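Local coordinates for protein homoserine O-acetyltransferase (PDB 3I1I) that probably transfers an acetyl group from acetyl-CoA to the hydroxyl of homoserine, at residues E213-K218 against V275-W280; G219-N224 against L267-I272. One frame throughout, in Å; residues are numbered along the deposited sequence. Where two conformers were deposited one is given.

Interaction 1. Residues E213-K218 against V275-W280; sequences EEQPMK and VDANSW
Q215 reaches over to D276 and A277 and grips both with the two ends of its amide. Q215 NE2 gives a nearly straight hydrogen bond to D276 OD1 (2.8 Å, 171° at the hydrogen), lying in the plane of the glutamine amide and using the anti lone pair of the carboxylate oxygen. Q215 OE1 accepts from A277 N at 2.9 Å, with the donor above the carbonyl plane. One end gives and the other takes, which fixes the rotation of the amide. A bend at chi2 (-71°) folds the glutamine chain into this reach, and the amide and carboxylate planes stand 84° apart. D276 is the N-cap of helix 277-289: D276 OD2 accepts S279 N at 3.0 Å and also the hydroxyl S279 OG, while OD1 has a second partner in the hydroxyl of Y211. The aspartate thus ties the loop before helix 217-228 to the first turn of helix 277-289. Tight packing continues at the apolar corner, where P216 CG rests 3.6 Å from A277 CB, with P216 the N-cap residue of helix 217-228. The other side is loose: E213 and E214, just upstream, are exposed and make no contact with 275-280, and K218 turns from it toward D203 and L202 of a neighbouring subunit. Helix 186-202 covers the buried side, I200 touching both P216 and A277; W280 lies against that helix and helix 217-228, and the backbone of D276 is hydrogen-bonded to V97.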
# COMPACT_ATOMS: atom_id res chain seq x y z
N GLU A 213 -21.44 -8.69 7.36
CA GLU A 213 -20.80 -10.00 7.18
C GLU A 213 -19.98 -10.07 5.90
O GLU A 213 -19.21 -11.01 5.71
CB GLU A 213 -21.86 -11.12 7.19
CG GLU A 213 -22.60 -11.30 8.56
CD GLU A 213 -21.67 -11.21 9.77
OE1 GLU A 213 -20.67 -11.99 9.81
OE2 GLU A 213 -21.93 -10.37 10.68
N GLU A 214 -20.14 -9.08 5.03
CA GLU A 214 -19.37 -9.03 3.79
C GLU A 214 -18.13 -8.13 3.87
O GLU A 214 -18.18 -6.93 3.58
CB GLU A 214 -20.27 -8.62 2.64
CG GLU A 214 -20.96 -9.83 2.05
CD GLU A 214 -22.19 -9.46 1.27
OE1 GLU A 214 -22.23 -9.80 0.07
OE2 GLU A 214 -23.10 -8.82 1.87
N GLN A 215 -17.02 -8.76 4.24
CA GLN A 215 -15.75 -8.07 4.47
C GLN A 215 -15.27 -7.43 3.20
O GLN A 215 -15.46 -8.00 2.16
CB GLN A 215 -14.69 -9.06 4.96
CG GLN A 215 -14.98 -9.68 6.34
CD GLN A 215 -14.82 -8.71 7.49
OE1 GLN A 215 -14.16 -7.67 7.36
NE2 GLN A 215 -15.40 -9.05 8.63
N PRO A 216 -14.64 -6.24 3.28
CA PRO A 216 -14.00 -5.63 2.10
C PRO A 216 -12.69 -6.32 1.76
O PRO A 216 -11.62 -5.84 2.13
CB PRO A 216 -13.79 -4.18 2.54
CG PRO A 216 -13.62 -4.26 3.99
CD PRO A 216 -14.48 -5.40 4.47
N MSE A 217 -12.78 -7.43 1.07
CA MSE A 217 -11.63 -8.30 0.81
C MSE A 217 -10.50 -7.67 -0.03
O MSE A 217 -9.33 -7.94 0.21
CB MSE A 217 -12.10 -9.61 0.14
CG MSE A 217 -13.09 -10.42 0.99
SE MSE A 217 -12.32 -10.98 2.70
CE MSE A 217 -11.10 -12.40 2.04
N LYS A 218 -10.83 -6.82 -1.00
CA LYS A 218 -9.75 -6.19 -1.78
C LYS A 218 -8.91 -5.28 -0.91
O LYS A 218 -7.70 -5.40 -0.86
CB LYS A 218 -10.29 -5.40 -2.96
CG LYS A 218 -10.94 -6.26 -4.00
CD LYS A 218 -11.52 -5.41 -5.16
CE LYS A 218 -12.34 -6.24 -6.13
NZ LYS A 218 -12.76 -5.40 -7.31
N VAL A 275 -10.59 -13.03 9.17
CA VAL A 275 -10.16 -11.76 9.73
C VAL A 275 -11.21 -10.70 9.53
O VAL A 275 -11.90 -10.71 8.53
CB VAL A 275 -8.82 -11.34 9.09
CG1 VAL A 275 -8.48 -9.89 9.33
CG2 VAL A 275 -7.72 -12.26 9.60
N ASP A 276 -11.34 -9.78 10.50
CA ASP A 276 -12.27 -8.66 10.39
C ASP A 276 -11.58 -7.33 10.06
O ASP A 276 -10.65 -6.91 10.74
CB ASP A 276 -13.05 -8.48 11.69
CG ASP A 276 -14.01 -7.30 11.64
OD1 ASP A 276 -14.91 -7.31 10.75
OD2 ASP A 276 -13.84 -6.39 12.47
N ALA A 277 -12.08 -6.64 9.05
CA ALA A 277 -11.43 -5.45 8.50
C ALA A 277 -11.36 -4.31 9.51
O ALA A 277 -10.28 -3.75 9.72
CB ALA A 277 -12.13 -4.98 7.19
N ASN A 278 -12.49 -3.94 10.11
CA ASN A 278 -12.51 -2.87 11.11
C ASN A 278 -11.53 -3.18 12.26
O ASN A 278 -10.81 -2.28 12.74
CB ASN A 278 -13.92 -2.66 11.67
CG ASN A 278 -14.88 -2.04 10.64
OD1 ASN A 278 -14.47 -1.46 9.64
ND2 ASN A 278 -16.16 -2.13 10.92
N SER A 279 -11.50 -4.45 12.67
CA SER A 279 -10.62 -4.89 13.71
C SER A 279 -9.16 -4.65 13.29
O SER A 279 -8.31 -4.17 14.08
CB SER A 279 -10.85 -6.37 14.03
OG SER A 279 -12.07 -6.54 14.74
N TRP A 280 -8.88 -5.01 12.05
CA TRP A 280 -7.56 -4.81 11.49
C TRP A 280 -7.19 -3.33 11.55
O TRP A 280 -6.10 -3.01 11.96
CB TRP A 280 -7.51 -5.31 10.04
CG TRP A 280 -6.12 -5.31 9.50
CD1 TRP A 280 -5.38 -4.22 9.09
CD2 TRP A 280 -5.30 -6.45 9.34
NE1 TRP A 280 -4.13 -4.63 8.69
CE2 TRP A 280 -4.06 -6.00 8.83
CE3 TRP A 280 -5.49 -7.81 9.57
CZ2 TRP A 280 -3.01 -6.87 8.55
CZ3 TRP A 280 -4.44 -8.68 9.32
CH2 TRP A 280 -3.22 -8.21 8.79

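Interaction 2. Residues G219-N224 against L267-I272; sequences GLQLAN and LTYRSI
Q221 and Y269 mark the closest backbone approach, 5.9 Å between their CA atoms, where a middle turn of helix 217-228 meets residues 267-272, on helix 259-270 and beyond. Such a short spacing leaves little room between the segments, and the Q221 and N224 amides and I272 make most of the contact. Q221 runs out extended, with CG anti to the backbone N (chi1 172°), and crosses T268 at about a right angle. Q221 NE2 gives a straight hydrogen bond to T268 OG1, 2.9 Å long at 171°, in the plane of the amide. At the other end of the group, Q221 OE1 sits at the edge of the Y269 ring, 3.7 Å from Y269 CD1. One turn on, N224 ND2 bonds to S271 OG at 2.9 Å, a more bent bond whose acceptor is tilted from the amide plane. I272 packs beside them: I272 CD1 lies 3.6 Å from Q221 N, against the backbone, while I272 CG2 presses on N224 CB at 3.5 Å. L220 and I272 run antiparallel alongside one another, L220 CB near I272 CD1. T268 OG1 is also hydrogen-bonded to the backbone carbonyls of I264 and N265, so the hydroxyl that takes the Q221 amide is itself positioned by its own helix. The contact therefore sets two amide-to-hydroxyl bonds beside an apolar patch of I272 and L220: the hydrogen bonds that cross it run between neutral groups, Q221 and N224 binding segment 267-272 through the hydroxyls of T268 and S271.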
# COMPACT_ATOMS: atom_id res chain seq x y z
N GLY A 219 -9.56 -4.39 -0.18
CA GLY A 219 -8.84 -3.53 0.74
C GLY A 219 -8.07 -4.32 1.79
O GLY A 219 -6.92 -3.99 2.09
N LEU A 220 -8.67 -5.38 2.31
CA LEU A 220 -8.05 -6.13 3.40
C LEU A 220 -6.84 -6.91 2.90
O LEU A 220 -5.80 -6.94 3.56
CB LEU A 220 -9.08 -7.04 4.03
CG LEU A 220 -8.89 -7.67 5.40
CD1 LEU A 220 -8.41 -6.65 6.48
CD2 LEU A 220 -10.24 -8.35 5.78
N GLN A 221 -6.97 -7.52 1.72
CA GLN A 221 -5.86 -8.25 1.15
C GLN A 221 -4.67 -7.32 0.89
O GLN A 221 -3.52 -7.69 1.09
CB GLN A 221 -6.24 -8.97 -0.16
CG GLN A 221 -5.00 -9.59 -0.89
CD GLN A 221 -5.34 -10.67 -1.89
OE1 GLN A 221 -6.41 -10.66 -2.49
NE2 GLN A 221 -4.42 -11.63 -2.08
N LEU A 222 -4.95 -6.13 0.41
CA LEU A 222 -3.91 -5.13 0.18
C LEU A 222 -3.24 -4.75 1.51
O LEU A 222 -2.01 -4.75 1.62
CB LEU A 222 -4.54 -3.93 -0.54
CG LEU A 222 -3.66 -2.85 -1.12
CD1 LEU A 222 -2.39 -3.40 -1.79
CD2 LEU A 222 -4.53 -2.04 -2.11
N ALA A 223 -4.04 -4.49 2.54
CA ALA A 223 -3.51 -4.24 3.88
C ALA A 223 -2.61 -5.39 4.34
O ALA A 223 -1.54 -5.16 4.85
CB ALA A 223 -4.66 -3.97 4.91
N ASN A 224 -3.05 -6.62 4.12
CA ASN A 224 -2.32 -7.80 4.56
C ASN A 224 -1.05 -8.01 3.75
O ASN A 224 -0.01 -8.39 4.29
CB ASN A 224 -3.21 -9.02 4.41
CG ASN A 224 -2.59 -10.29 5.01
OD1 ASN A 224 -2.31 -10.35 6.20
ND2 ASN A 224 -2.38 -11.29 4.19
N LEU A 267 -1.27 -16.68 -0.82
CA LEU A 267 -0.94 -16.70 0.60
C LEU A 267 -1.69 -15.60 1.35
O LEU A 267 -2.21 -15.82 2.41
CB LEU A 267 0.55 -16.48 0.84
CG LEU A 267 1.50 -17.57 0.37
CD1 LEU A 267 2.98 -17.09 0.41
CD2 LEU A 267 1.28 -18.83 1.21
N THR A 268 -1.75 -14.41 0.77
CA THR A 268 -2.26 -13.29 1.50
C THR A 268 -3.77 -13.31 1.53
O THR A 268 -4.38 -12.78 2.47
CB THR A 268 -1.73 -11.94 0.97
OG1 THR A 268 -2.02 -11.81 -0.43
CG2 THR A 268 -0.27 -11.85 1.18
N TYR A 269 -4.39 -13.93 0.53
CA TYR A 269 -5.81 -14.12 0.57
C TYR A 269 -6.19 -15.12 1.66
O TYR A 269 -7.13 -14.86 2.42
CB TYR A 269 -6.34 -14.64 -0.72
CG TYR A 269 -7.85 -14.60 -0.78
CD1 TYR A 269 -8.50 -13.42 -1.08
CD2 TYR A 269 -8.62 -15.74 -0.53
CE1 TYR A 269 -9.89 -13.36 -1.15
CE2 TYR A 269 -10.02 -15.70 -0.60
CZ TYR A 269 -10.64 -14.49 -0.92
OH TYR A 269 -12.01 -14.37 -1.00
N ARG A 270 -5.46 -16.23 1.72
CA ARG A 270 -5.73 -17.28 2.70
C ARG A 270 -5.67 -16.74 4.11
O ARG A 270 -6.51 -17.06 4.94
CB ARG A 270 -4.72 -18.43 2.59
CG ARG A 270 -5.30 -19.78 2.98
CD ARG A 270 -5.77 -20.56 1.72
NE ARG A 270 -4.63 -21.19 1.03
CZ ARG A 270 -4.66 -21.65 -0.21
NH1 ARG A 270 -5.76 -21.57 -0.93
NH2 ARG A 270 -3.56 -22.19 -0.73
N SER A 271 -4.68 -15.90 4.40
CA SER A 271 -4.55 -15.44 5.78
C SER A 271 -5.53 -14.35 6.20
O SER A 271 -5.54 -13.99 7.32
CB SER A 271 -3.11 -15.03 6.10
OG SER A 271 -2.79 -13.80 5.50
N ILE A 272 -6.36 -13.83 5.32
CA ILE A 272 -7.38 -12.88 5.74
C ILE A 272 -8.78 -13.51 5.75
O ILE A 272 -9.80 -12.80 5.86
CB ILE A 272 -7.40 -11.57 4.89
CG1 ILE A 272 -7.58 -11.89 3.39
CG2 ILE A 272 -6.16 -10.74 5.20
CD1 ILE A 272 -8.15 -10.77 2.56

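In the fold
Interactions 1 and 2 lie side by side along helix 217-228, their centres about 10 Å apart: interaction 1 holds the start of that helix and interaction 2 the turns after it. They touch directly. M217 CE packs 3.4 Å from I272 CD1, and A277 CA lies 3.8 Å from L220 CD1. In sequence, the chain between the segments of interaction 1 contains both segments of interaction 2, and the residues spanned include no strand. All of this belongs to the helical insertion between strands 174-178 and 309-313, consistent with the lid of an alpha/beta hydrolase. The probable Ser-His-Asp triad belongs to the sheet-based core, and neither contact includes any of its residues.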